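Local structure of inositol dehydrogenase (Lactobacillus casei, 4N54) at residues Val20-Leu25 with Gln43-Val48; Thr231-Met236 with Ile245-Arg250; Pro275-Val280 with Thr292-Pro297. The protein probably catalyses the NAD-dependent oxidation of scyllo-inositol, with hydride passed to the cofactor bound on its Rossmann domain. One frame throughout, in Å; residues are numbered along the deposited sequence.

Contact 1: Val20-Leu25 with Gln43-Val48. With NAI (1,4-dihydronicotinamide adenine dinucleotide), chain E; 2H3 ((1r,2r,3r,4r,5r,6r)-cyclohexane-1,2,3,4,5,6-hexol), chain F.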
loop_
_atom_site.group_PDB
_atom_site.type_symbol
_atom_site.label_atom_id
_atom_site.label_comp_id
_atom_site.label_asym_id
_atom_site.label_seq_id
_atom_site.Cartn_x
_atom_site.Cartn_y
_atom_site.Cartn_z
ATOM N N VAL A 20 -2.488 -25.754 -32.250
ATOM C CA VAL A 20 -1.470 -25.281 -33.177
ATOM C C VAL A 20 -0.686 -24.156 -32.532
ATOM O O VAL A 20 -1.227 -23.120 -32.190
ATOM C CB VAL A 20 -2.052 -24.857 -34.557
ATOM C CG1 VAL A 20 -3.146 -23.826 -34.414
ATOM C CG2 VAL A 20 -0.964 -24.333 -35.468
ATOM N N GLY A 21 0.599 -24.368 -32.347
ATOM C CA GLY A 21 1.409 -23.376 -31.689
ATOM C C GLY A 21 1.851 -23.858 -30.330
ATOM O O GLY A 21 1.039 -24.230 -29.499
ATOM N N LEU A 22 3.150 -23.849 -30.104
ATOM C CA LEU A 22 3.679 -24.284 -28.842
ATOM C C LEU A 22 4.763 -23.322 -28.385
ATOM O O LEU A 22 5.748 -23.721 -27.787
ATOM C CB LEU A 22 4.196 -25.710 -28.954
ATOM C CG LEU A 22 3.176 -26.769 -29.348
ATOM C CD1 LEU A 22 3.844 -28.060 -29.686
ATOM C CD2 LEU A 22 2.169 -26.990 -28.265
ATOM N N GLY A 23 4.555 -22.043 -28.661
ATOM C CA GLY A 23 5.505 -21.022 -28.287
ATOM C C GLY A 23 5.291 -20.463 -26.902
ATOM O O GLY A 23 4.910 -21.188 -25.993
ATOM N N ARG A 24 5.533 -19.169 -26.756
ATOM C CA ARG A 24 5.384 -18.484 -25.483
ATOM C C ARG A 24 4.101 -18.827 -24.743
ATOM O O ARG A 24 4.131 -19.077 -23.556
ATOM C CB ARG A 24 5.489 -16.979 -25.671
ATOM C CG ARG A 24 6.878 -16.495 -26.026
ATOM C CD ARG A 24 6.952 -14.997 -26.129
ATOM N NE ARG A 24 5.834 -14.452 -26.862
ATOM C CZ ARG A 24 5.306 -13.263 -26.640
ATOM N NH1 ARG A 24 5.796 -12.477 -25.709
ATOM N NH2 ARG A 24 4.272 -12.870 -27.354
ATOM N N LEU A 25 2.982 -18.862 -25.452
ATOM C CA LEU A 25 1.720 -19.170 -24.824
ATOM C C LEU A 25 1.238 -20.557 -25.138
ATOM O O LEU A 25 0.645 -21.203 -24.299
ATOM C CB LEU A 25 0.648 -18.164 -25.206
ATOM C CG LEU A 25 -0.735 -18.458 -24.619
ATOM C CD1 LEU A 25 -0.705 -18.407 -23.113
ATOM C CD2 LEU A 25 -1.746 -17.501 -25.154
ATOM N N GLN A 43 -5.048 -34.221 -27.789
ATOM C CA GLN A 43 -4.796 -35.336 -28.676
ATOM C C GLN A 43 -3.754 -34.992 -29.724
ATOM O O GLN A 43 -2.913 -35.811 -30.052
ATOM C CB GLN A 43 -6.100 -35.769 -29.337
ATOM C CG GLN A 43 -5.964 -36.809 -30.424
ATOM C CD GLN A 43 -5.682 -38.180 -29.888
ATOM O OE1 GLN A 43 -5.887 -38.455 -28.715
ATOM N NE2 GLN A 43 -5.207 -39.053 -30.747
ATOM N N ALA A 44 -3.796 -33.774 -30.232
ATOM C CA ALA A 44 -2.968 -33.429 -31.366
ATOM C C ALA A 44 -2.283 -32.083 -31.230
ATOM O O ALA A 44 -2.769 -31.207 -30.541
ATOM C CB ALA A 44 -3.797 -33.466 -32.623
ATOM N N ALA A 45 -1.154 -31.923 -31.910
ATOM C CA ALA A 45 -0.404 -30.679 -31.866
ATOM C C ALA A 45 0.304 -30.388 -33.178
ATOM O O ALA A 45 0.871 -31.269 -33.797
ATOM C CB ALA A 45 0.578 -30.696 -30.723
ATOM N N THR A 46 0.267 -29.133 -33.591
ATOM C CA THR A 46 0.844 -28.716 -34.849
ATOM C C THR A 46 1.851 -27.610 -34.596
ATOM O O THR A 46 1.600 -26.718 -33.800
ATOM C CB THR A 46 -0.246 -28.186 -35.780
ATOM O OG1 THR A 46 -1.202 -29.211 -36.039
ATOM C CG2 THR A 46 0.333 -27.724 -37.069
ATOM N N SER A 47 2.994 -27.674 -35.264
ATOM C CA SER A 47 4.004 -26.644 -35.146
ATOM C C SER A 47 5.051 -26.758 -36.225
ATOM O O SER A 47 5.341 -27.834 -36.710
ATOM C CB SER A 47 4.708 -26.718 -33.805
ATOM O OG SER A 47 5.745 -25.775 -33.761
ATOM N N VAL A 48 5.641 -25.633 -36.573
ATOM C CA VAL A 48 6.700 -25.606 -37.553
ATOM C C VAL A 48 8.062 -25.808 -36.898
ATOM O O VAL A 48 9.090 -25.585 -37.516
ATOM C CB VAL A 48 6.674 -24.295 -38.345
ATOM C CG1 VAL A 48 5.440 -24.225 -39.197
ATOM C CG2 VAL A 48 6.732 -23.132 -37.421
HETATM P PA NAI E . 5.485 -17.809 -30.408
HETATM O O1A NAI E . 6.164 -17.218 -31.527
HETATM O O2A NAI E . 6.077 -17.913 -29.078
HETATM O O5B NAI E . 4.972 -19.215 -30.769
HETATM C C5B NAI E . 4.571 -19.516 -32.070
HETATM C C4B NAI E . 4.240 -20.980 -32.222
HETATM O O4B NAI E . 3.463 -21.101 -33.396
HETATM C C3B NAI E . 5.451 -21.856 -32.453
HETATM O O3B NAI E . 5.151 -23.127 -31.946
HETATM C C2B NAI E . 5.523 -22.030 -33.939
HETATM O O2B NAI E . 6.092 -23.286 -34.233
HETATM C C1B NAI E . 4.061 -22.014 -34.297
HETATM N N9A NAI E . 3.832 -21.606 -35.678
HETATM C C8A NAI E . 4.295 -20.518 -36.253
HETATM N N7A NAI E . 3.899 -20.431 -37.527
HETATM C C5A NAI E . 3.138 -21.482 -37.770
HETATM C C6A NAI E . 2.390 -22.001 -38.917
HETATM N N6A NAI E . 2.401 -21.335 -40.050
HETATM N N1A NAI E . 1.705 -23.135 -38.789
HETATM C C2A NAI E . 1.713 -23.783 -37.626
HETATM N N3A NAI E . 2.362 -23.369 -36.534
HETATM C C4A NAI E . 3.092 -22.252 -36.546
HETATM O O3 NAI E . 4.135 -16.999 -30.303
HETATM P PN NAI E . 3.300 -16.791 -29.002
HETATM O O1N NAI E . 3.928 -15.769 -28.210
HETATM O O2N NAI E . 2.983 -18.066 -28.417
HETATM O O5D NAI E . 1.973 -16.207 -29.596
HETATM C C5D NAI E . 0.917 -17.021 -30.058
HETATM C C4D NAI E . -0.407 -16.290 -30.208
HETATM O O4D NAI E . -0.965 -16.087 -28.938
HETATM C C3D NAI E . -0.288 -14.940 -30.871
HETATM O O3D NAI E . -1.382 -14.759 -31.734
HETATM C C2D NAI E . -0.359 -13.994 -29.709
HETATM O O2D NAI E . -0.919 -12.748 -30.065
HETATM C C1D NAI E . -1.197 -14.741 -28.696
HETATM N N1N NAI E . -0.782 -14.513 -27.337
HETATM C C2N NAI E . -1.707 -14.176 -26.487
HETATM C C3N NAI E . -1.446 -13.939 -25.169
HETATM C C7N NAI E . -2.560 -13.534 -24.270
HETATM O O7N NAI E . -2.312 -12.913 -23.308
HETATM N N7N NAI E . -3.803 -13.840 -24.514
HETATM C C4N NAI E . -0.046 -14.065 -24.645
HETATM C C5N NAI E . 0.874 -14.459 -25.685
HETATM C C6N NAI E . 0.470 -14.667 -26.977
HETATM O O3 2H3 F . -0.581 -10.436 -23.062
HETATM C C3 2H3 F . 0.322 -10.057 -24.031
HETATM C C4 2H3 F . 1.721 -10.446 -23.639
HETATM O O4 2H3 F . 2.115 -9.708 -22.550
HETATM C C5 2H3 F . 2.697 -10.091 -24.724
HETATM O O5 2H3 F . 3.970 -10.432 -24.370
HETATM C C6 2H3 F . 2.321 -10.768 -26.000
HETATM O O6 2H3 F . 3.207 -10.454 -26.984
HETATM C C1 2H3 F . 0.971 -10.360 -26.470
HETATM O O1 2H3 F . 0.643 -11.165 -27.527
HETATM C C2 2H3 F . -0.149 -10.650 -25.317
HETATM O O2 2H3 F . -1.359 -10.108 -25.647
#
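Gly21 and Thr46 join two neighbouring parallel strands of the Rossmann fold where the chain leaves strand 15-20 for the glycine-rich turn of a GxGxxG-type loop. Gly21 N donates to Thr46 O at 2.9 Å, with an N-H...O angle of 163°, and the single parallel bridge pairs Val20 with Thr46. Their side chains lie on the same face of the sheet, Val20 CG2 meeting Thr46 CB at 3.9 Å. This methyl is anti to the backbone N of Val20 and also reaches the adenine, 3.5 Å from C2A of the NAI. That side is the tight one, closed further by Phe66 and Met72.

Packing is looser past the bridge: Leu22 CD1 comes no nearer than 4.3 Å to Ala45 CB. Here the strands part and the cofactor takes up the polar groups between them. Leu22 N donates to NAI O3B (2.8 Å), while the amides of Arg24 and Leu25 hold one oxygen on each phosphate. Ser47 OG is hydrogen-bonded to NAI O2B at 2.6 Å and also bonds Glu52, so the adenosine ribose is gripped from both segments. Beyond it, Val48 lies on the solvent side, its CG1 against the adenine.

At the partly exposed far end, a bend at chi3 (-44°) turns the Arg24 guanidinium between cofactor and substrate. Its NE donates to NAI O1N at 2.7 Å, and its NH2 meets the inositol O6 at 2.7 Å in an almost straight bond of 178°.

Contact 2: Thr231-Met236 with Ile245-Arg250. With 2H3 ((1r,2r,3r,4r,5r,6r)-cyclohexane-1,2,3,4,5,6-hexol), chain F.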
loop_
_atom_site.group_PDB
_atom_site.type_symbol
_atom_site.label_atom_id
_atom_site.label_comp_id
_atom_site.label_asym_id
_atom_site.label_seq_id
_atom_site.Cartn_x
_atom_site.Cartn_y
_atom_site.Cartn_z
ATOM N N THR A 231 7.414 1.983 -26.571
ATOM C CA THR A 231 6.356 2.514 -25.728
ATOM C C THR A 231 5.401 3.423 -26.499
ATOM O O THR A 231 5.816 4.369 -27.141
ATOM C CB THR A 231 6.908 3.303 -24.515
ATOM O OG1 THR A 231 7.988 2.592 -23.905
ATOM C CG2 THR A 231 5.818 3.522 -23.476
ATOM N N GLY A 232 4.112 3.122 -26.410
ATOM C CA GLY A 232 3.080 3.943 -26.998
ATOM C C GLY A 232 2.060 4.497 -26.021
ATOM O O GLY A 232 1.768 3.897 -24.993
ATOM N N ALA A 233 1.512 5.650 -26.365
ATOM C CA ALA A 233 0.482 6.301 -25.576
ATOM C C ALA A 233 -0.635 6.783 -26.487
ATOM O O ALA A 233 -0.386 7.140 -27.616
ATOM C CB ALA A 233 1.058 7.433 -24.825
ATOM N N ALA A 234 -1.860 6.796 -25.986
ATOM C CA ALA A 234 -2.999 7.141 -26.814
ATOM C C ALA A 234 -4.185 7.722 -26.062
ATOM O O ALA A 234 -4.496 7.306 -24.960
ATOM C CB ALA A 234 -3.436 5.963 -27.601
ATOM N N LEU A 235 -4.836 8.686 -26.689
ATOM C CA LEU A 235 -6.091 9.239 -26.216
ATOM C C LEU A 235 -7.208 8.793 -27.151
ATOM O O LEU A 235 -7.071 8.871 -28.358
ATOM C CB LEU A 235 -6.008 10.751 -26.184
ATOM C CG LEU A 235 -7.219 11.549 -25.745
ATOM C CD1 LEU A 235 -7.646 11.149 -24.379
ATOM C CD2 LEU A 235 -6.892 12.991 -25.748
ATOM N N MET A 236 -8.293 8.286 -26.582
ATOM C CA MET A 236 -9.444 7.862 -27.361
ATOM C C MET A 236 -10.730 8.505 -26.854
ATOM O O MET A 236 -10.880 8.748 -25.671
ATOM C CB MET A 236 -9.591 6.350 -27.356
ATOM C CG MET A 236 -8.321 5.595 -27.604
ATOM S SD MET A 236 -8.536 3.915 -28.141
ATOM C CE MET A 236 -9.292 3.226 -26.721
ATOM N N ILE A 245 -7.697 6.475 -22.048
ATOM C CA ILE A 245 -6.258 6.674 -22.166
ATOM C C ILE A 245 -5.598 5.315 -22.196
ATOM O O ILE A 245 -5.956 4.441 -21.429
ATOM C CB ILE A 245 -5.696 7.475 -20.995
ATOM C CG1 ILE A 245 -6.288 8.870 -20.962
ATOM C CG2 ILE A 245 -4.187 7.542 -21.051
ATOM C CD1 ILE A 245 -6.101 9.572 -19.682
ATOM N N LEU A 246 -4.668 5.128 -23.112
ATOM C CA LEU A 246 -3.936 3.887 -23.202
ATOM C C LEU A 246 -2.448 4.160 -23.135
ATOM O O LEU A 246 -1.981 5.185 -23.595
ATOM C CB LEU A 246 -4.252 3.151 -24.495
ATOM C CG LEU A 246 -5.659 2.665 -24.836
ATOM C CD1 LEU A 246 -5.656 2.006 -26.178
ATOM C CD2 LEU A 246 -6.209 1.727 -23.794
ATOM N N VAL A 247 -1.729 3.244 -22.505
ATOM C CA VAL A 247 -0.291 3.137 -22.637
ATOM C C VAL A 247 0.040 1.670 -22.828
ATOM O O VAL A 247 -0.522 0.818 -22.176
ATOM C CB VAL A 247 0.476 3.700 -21.424
ATOM C CG1 VAL A 247 1.931 3.466 -21.579
ATOM C CG2 VAL A 247 0.227 5.168 -21.250
ATOM N N ALA A 248 0.929 1.382 -23.759
ATOM C CA ALA A 248 1.452 0.051 -23.953
ATOM C C ALA A 248 2.938 0.157 -24.187
ATOM O O ALA A 248 3.435 1.207 -24.549
ATOM C CB ALA A 248 0.800 -0.619 -25.088
ATOM N N GLY A 249 3.639 -0.943 -23.969
ATOM C CA GLY A 249 5.081 -0.925 -23.993
ATOM C C GLY A 249 5.741 -2.264 -23.820
ATOM O O GLY A 249 5.093 -3.249 -23.536
ATOM N N ARG A 250 7.048 -2.290 -24.010
ATOM C CA ARG A 250 7.800 -3.517 -23.902
ATOM C C ARG A 250 8.924 -3.397 -22.882
ATOM O O ARG A 250 9.683 -4.321 -22.701
ATOM C CB ARG A 250 8.358 -3.934 -25.256
ATOM C CG ARG A 250 7.345 -4.103 -26.363
ATOM C CD ARG A 250 6.426 -5.270 -26.153
ATOM N NE ARG A 250 5.518 -5.468 -27.264
ATOM C CZ ARG A 250 4.628 -6.445 -27.349
ATOM N NH1 ARG A 250 4.507 -7.329 -26.385
ATOM N NH2 ARG A 250 3.865 -6.552 -28.412
HETATM O O3 2H3 F . -0.581 -10.436 -23.062
HETATM C C3 2H3 F . 0.322 -10.057 -24.031
HETATM C C4 2H3 F . 1.721 -10.446 -23.639
HETATM O O4 2H3 F . 2.115 -9.708 -22.550
HETATM C C5 2H3 F . 2.697 -10.091 -24.724
HETATM O O5 2H3 F . 3.970 -10.432 -24.370
HETATM C C6 2H3 F . 2.321 -10.768 -26.000
HETATM O O6 2H3 F . 3.207 -10.454 -26.984
HETATM C C1 2H3 F . 0.971 -10.360 -26.470
HETATM O O1 2H3 F . 0.643 -11.165 -27.527
HETATM C C2 2H3 F . -0.149 -10.650 -25.317
HETATM O O2 2H3 F . -1.359 -10.108 -25.647
#
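Gly232 and Ala248 form a hydrogen-bonded pair, Gly232 N to Ala248 O at 2.8 Å and Ala248 N to Gly232 O at 2.9 Å, and just beyond it the chain runs into the flat guanidinium of Arg250. This group meets the bound inositol at its edge: ring carbon C5 lies in its plane, and NH1 makes a weak bond of 3.4 Å to O6. Its firmer partners are Asp168 and Asp191, to which it is salt-bridged.

The strands form an antiparallel hairpin, their directions 171° apart. A second hydrogen-bonded pair, Ala234 with Leu246, repeats the ladder, with Leu246 N 2.9 Å from Ala234 O. Gly232 O takes a further CA-H contact from Val247 CA at 3.2 Å. Val247 CG1, placed anti to its own backbone N, comes within 3.4 Å of Gly232 O.

Ala234, Leu246 and Ala248 share one face. There the Met236 chain, bent at chi3 (-65°), brings CE back to Leu246 CD1 at 3.9 Å, the two side chains crossing obliquely. Thr231, Ala233, Leu235, Ile245 and Val247 occupy the reverse face, where Met243, Trp212 and Ile245 of a second subunit pack.

Within the C-terminal domain's mixed sheet, the hairpin is flanked by strands 159-169 and 208-216, and the Leu246 face lies under helices 193-204 and 325-344.

Contact 3: Pro275-Val280 with Thr292-Pro297. With NAI (1,4-dihydronicotinamide adenine dinucleotide), chain E.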
loop_
_atom_site.group_PDB
_atom_site.type_symbol
_atom_site.label_atom_id
_atom_site.label_comp_id
_atom_site.label_asym_id
_atom_site.label_seq_id
_atom_site.Cartn_x
_atom_site.Cartn_y
_atom_site.Cartn_z
ATOM N N PRO A 275 1.410 -4.272 -9.786
ATOM C CA PRO A 275 1.206 -5.693 -9.997
ATOM C C PRO A 275 1.743 -6.560 -8.870
ATOM O O PRO A 275 2.691 -7.290 -9.073
ATOM C CB PRO A 275 1.972 -5.948 -11.293
ATOM C CG PRO A 275 3.011 -4.961 -11.313
ATOM C CD PRO A 275 2.492 -3.757 -10.632
ATOM N N GLU A 276 1.113 -6.484 -7.707
ATOM C CA GLU A 276 1.544 -7.235 -6.537
ATOM C C GLU A 276 1.623 -8.734 -6.794
ATOM O O GLU A 276 0.687 -9.341 -7.266
ATOM C CB GLU A 276 0.623 -6.952 -5.352
ATOM C CG GLU A 276 0.741 -5.563 -4.788
ATOM C CD GLU A 276 -0.531 -5.078 -4.108
ATOM O OE1 GLU A 276 -1.510 -5.828 -4.051
ATOM O OE2 GLU A 276 -0.555 -3.940 -3.636
ATOM N N LYS A 277 2.761 -9.314 -6.464
ATOM C CA LYS A 277 3.015 -10.714 -6.721
ATOM C C LYS A 277 2.210 -11.623 -5.826
ATOM O O LYS A 277 1.674 -12.622 -6.258
ATOM C CB LYS A 277 4.492 -11.008 -6.523
ATOM C CG LYS A 277 4.916 -12.401 -6.896
ATOM C CD LYS A 277 6.395 -12.575 -6.661
ATOM C CE LYS A 277 6.946 -13.813 -7.325
ATOM N NZ LYS A 277 7.115 -13.659 -8.763
ATOM N N ASN A 278 2.159 -11.247 -4.560
ATOM C CA ASN A 278 1.596 -12.074 -3.526
ATOM C C ASN A 278 1.334 -11.264 -2.276
ATOM O O ASN A 278 1.306 -10.057 -2.318
ATOM C CB ASN A 278 2.502 -13.271 -3.238
ATOM C CG ASN A 278 3.938 -12.870 -2.929
ATOM O OD1 ASN A 278 4.200 -11.821 -2.378
ATOM N ND2 ASN A 278 4.861 -13.723 -3.294
ATOM N N LEU A 279 1.152 -11.944 -1.159
ATOM C CA LEU A 279 0.835 -11.258 0.071
ATOM C C LEU A 279 2.062 -10.871 0.899
ATOM O O LEU A 279 1.930 -10.346 1.988
ATOM C CB LEU A 279 -0.165 -12.068 0.896
ATOM C CG LEU A 279 -1.560 -12.188 0.279
ATOM C CD1 LEU A 279 -2.353 -13.283 0.910
ATOM C CD2 LEU A 279 -2.305 -10.889 0.375
ATOM N N VAL A 280 3.249 -11.103 0.367
ATOM C CA VAL A 280 4.465 -10.804 1.102
ATOM C C VAL A 280 4.976 -9.384 0.912
ATOM O O VAL A 280 5.135 -8.913 -0.191
ATOM C CB VAL A 280 5.578 -11.812 0.814
ATOM C CG1 VAL A 280 6.822 -11.463 1.593
ATOM C CG2 VAL A 280 5.131 -13.208 1.141
ATOM N N THR A 292 6.640 -8.190 -7.339
ATOM C CA THR A 292 5.692 -8.046 -8.417
ATOM C C THR A 292 5.602 -9.293 -9.259
ATOM O O THR A 292 6.529 -10.071 -9.329
ATOM C CB THR A 292 6.113 -6.917 -9.359
ATOM O OG1 THR A 292 7.393 -7.217 -9.892
ATOM C CG2 THR A 292 6.190 -5.614 -8.641
ATOM N N SER A 293 4.457 -9.472 -9.899
ATOM C CA SER A 293 4.312 -10.478 -10.925
ATOM C C SER A 293 5.202 -10.086 -12.101
ATOM O O SER A 293 5.386 -8.917 -12.370
ATOM C CB SER A 293 2.850 -10.644 -11.331
ATOM O OG SER A 293 2.216 -9.411 -11.509
ATOM N N GLN A 294 5.757 -11.074 -12.780
ATOM C CA GLN A 294 6.848 -10.848 -13.710
ATOM C C GLN A 294 6.496 -10.906 -15.203
ATOM O O GLN A 294 7.211 -10.346 -16.011
ATOM C CB GLN A 294 7.954 -11.849 -13.429
ATOM C CG GLN A 294 8.609 -11.662 -12.103
ATOM C CD GLN A 294 9.381 -10.407 -12.032
ATOM O OE1 GLN A 294 10.280 -10.183 -12.814
ATOM N NE2 GLN A 294 9.033 -9.565 -11.101
ATOM N N ASN A 295 5.425 -11.605 -15.542
ATOM C CA ASN A 295 5.079 -11.900 -16.922
ATOM C C ASN A 295 3.656 -12.407 -17.046
ATOM O O ASN A 295 3.039 -12.743 -16.051
ATOM C CB ASN A 295 6.024 -12.946 -17.512
ATOM C CG ASN A 295 6.290 -14.095 -16.570
ATOM O OD1 ASN A 295 5.403 -14.842 -16.219
ATOM N ND2 ASN A 295 7.527 -14.233 -16.163
ATOM N N PHE A 296 3.149 -12.478 -18.273
ATOM C CA PHE A 296 1.797 -12.967 -18.494
ATOM C C PHE A 296 1.467 -14.362 -17.964
ATOM O O PHE A 296 0.395 -14.549 -17.456
ATOM C CB PHE A 296 1.291 -12.751 -19.937
ATOM C CG PHE A 296 1.868 -13.689 -20.959
ATOM C CD1 PHE A 296 1.307 -14.909 -21.185
ATOM C CD2 PHE A 296 2.952 -13.328 -21.722
ATOM C CE1 PHE A 296 1.827 -15.742 -22.110
ATOM C CE2 PHE A 296 3.459 -14.179 -22.648
ATOM C CZ PHE A 296 2.900 -15.379 -22.832
ATOM N N PRO A 297 2.380 -15.335 -18.084
ATOM C CA PRO A 297 2.050 -16.647 -17.537
ATOM C C PRO A 297 1.781 -16.593 -16.045
ATOM O O PRO A 297 0.929 -17.313 -15.569
ATOM C CB PRO A 297 3.308 -17.462 -17.800
ATOM C CG PRO A 297 3.966 -16.802 -18.875
ATOM C CD PRO A 297 3.676 -15.367 -18.771
HETATM P PA NAI E . 5.485 -17.809 -30.408
HETATM O O1A NAI E . 6.164 -17.218 -31.527
HETATM O O2A NAI E . 6.077 -17.913 -29.078
HETATM O O5B NAI E . 4.972 -19.215 -30.769
HETATM C C5B NAI E . 4.571 -19.516 -32.070
HETATM C C4B NAI E . 4.240 -20.980 -32.222
HETATM O O4B NAI E . 3.463 -21.101 -33.396
HETATM C C3B NAI E . 5.451 -21.856 -32.453
HETATM O O3B NAI E . 5.151 -23.127 -31.946
HETATM C C2B NAI E . 5.523 -22.030 -33.939
HETATM O O2B NAI E . 6.092 -23.286 -34.233
HETATM C C1B NAI E . 4.061 -22.014 -34.297
HETATM N N9A NAI E . 3.832 -21.606 -35.678
HETATM C C8A NAI E . 4.295 -20.518 -36.253
HETATM N N7A NAI E . 3.899 -20.431 -37.527
HETATM C C5A NAI E . 3.138 -21.482 -37.770
HETATM C C6A NAI E . 2.390 -22.001 -38.917
HETATM N N6A NAI E . 2.401 -21.335 -40.050
HETATM N N1A NAI E . 1.705 -23.135 -38.789
HETATM C C2A NAI E . 1.713 -23.783 -37.626
HETATM N N3A NAI E . 2.362 -23.369 -36.534
HETATM C C4A NAI E . 3.092 -22.252 -36.546
HETATM O O3 NAI E . 4.135 -16.999 -30.303
HETATM P PN NAI E . 3.300 -16.791 -29.002
HETATM O O1N NAI E . 3.928 -15.769 -28.210
HETATM O O2N NAI E . 2.983 -18.066 -28.417
HETATM O O5D NAI E . 1.973 -16.207 -29.596
HETATM C C5D NAI E . 0.917 -17.021 -30.058
HETATM C C4D NAI E . -0.407 -16.290 -30.208
HETATM O O4D NAI E . -0.965 -16.087 -28.938
HETATM C C3D NAI E . -0.288 -14.940 -30.871
HETATM O O3D NAI E . -1.382 -14.759 -31.734
HETATM C C2D NAI E . -0.359 -13.994 -29.709
HETATM O O2D NAI E . -0.919 -12.748 -30.065
HETATM C C1D NAI E . -1.197 -14.741 -28.696
HETATM N N1N NAI E . -0.782 -14.513 -27.337
HETATM C C2N NAI E . -1.707 -14.176 -26.487
HETATM C C3N NAI E . -1.446 -13.939 -25.169
HETATM C C7N NAI E . -2.560 -13.534 -24.270
HETATM O O7N NAI E . -2.312 -12.913 -23.308
HETATM N N7N NAI E . -3.803 -13.840 -24.514
HETATM C C4N NAI E . -0.046 -14.065 -24.645
HETATM C C5N NAI E . 0.874 -14.459 -25.685
HETATM C C6N NAI E . 0.470 -14.667 -26.977
HETATM O O HOH W 1 -0.023 -9.686 -10.064
#
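Pro275 O accepts from Ser293 N at 2.9 Å, the donor nearly along the C=O axis, and a single backbone bridge pairs Glu276 with Thr292, so two loop segments touch without forming a ladder. The same oxygen receives a CA-H contact from Thr292 CA at 3.2 Å. The Pro275 ring lies beside the Thr292 side chain and points the same way, CG 4.2 Å from Thr292 CB, while Thr292 OG1 finds its partner in the carbonyl of His254.

Lys277 carries the other half of the contact. With CG anti to its backbone N (chi1 -174°), it runs along the Thr292 peptide, CB being 3.4 Å from Thr292 C. A bend at chi4 then swings NZ toward Glu298, its salt-bridge partner. Gln294 NE2 donates to Thr292 O at 3.1 Å, from above the carbonyl plane of Thr292 but within its own amide plane. A water ties the segments again, donating to Glu276 O at 2.9 Å and bonded to Ser293 OG at 2.7 Å.

Farther along 275-280, Asn278 OD1 accepts from Val280 N in an Asx turn, and Glu276 is salt-bridged to Arg290 of a third subunit. The other segment leads straight into a helix, with Asn295 as N-cap, its OD1 accepting from Glu298 N. On the first turn, the Phe296 ring has Pro297 CD on one face and nicotinamide C4N on the opposite one, CE1 lying 3.6 Å from that carbon. The start of helix 296-299 thus lines the nicotinamide site, C4N being the carbon that carries the hydride in NAD-dependent dehydrogenases.

Each contact sends a residue to the bound ligands: Arg24, Arg250 and Phe296. Contact 1 belongs to the Rossmann domain and contact 2 to the C-terminal sheet; their centres are 31 Å apart and their nearest atoms about 5 Å, yet Arg24 donates to O6 of the inositol and Arg250 does so weakly. Contacts 1 and 3 touch directly, Leu25 CD1 packing on Phe296 CE1 at 3.8 Å, and both residues also meet the nicotinamide ring. Contacts 2 and 3 stay about 8 Å apart at their nearest atoms, although Phe296 and Arg250 line the same substrate pocket. Contacts 2 and 3 also face other subunits, whereas no other chain of the assembly touches contact 1.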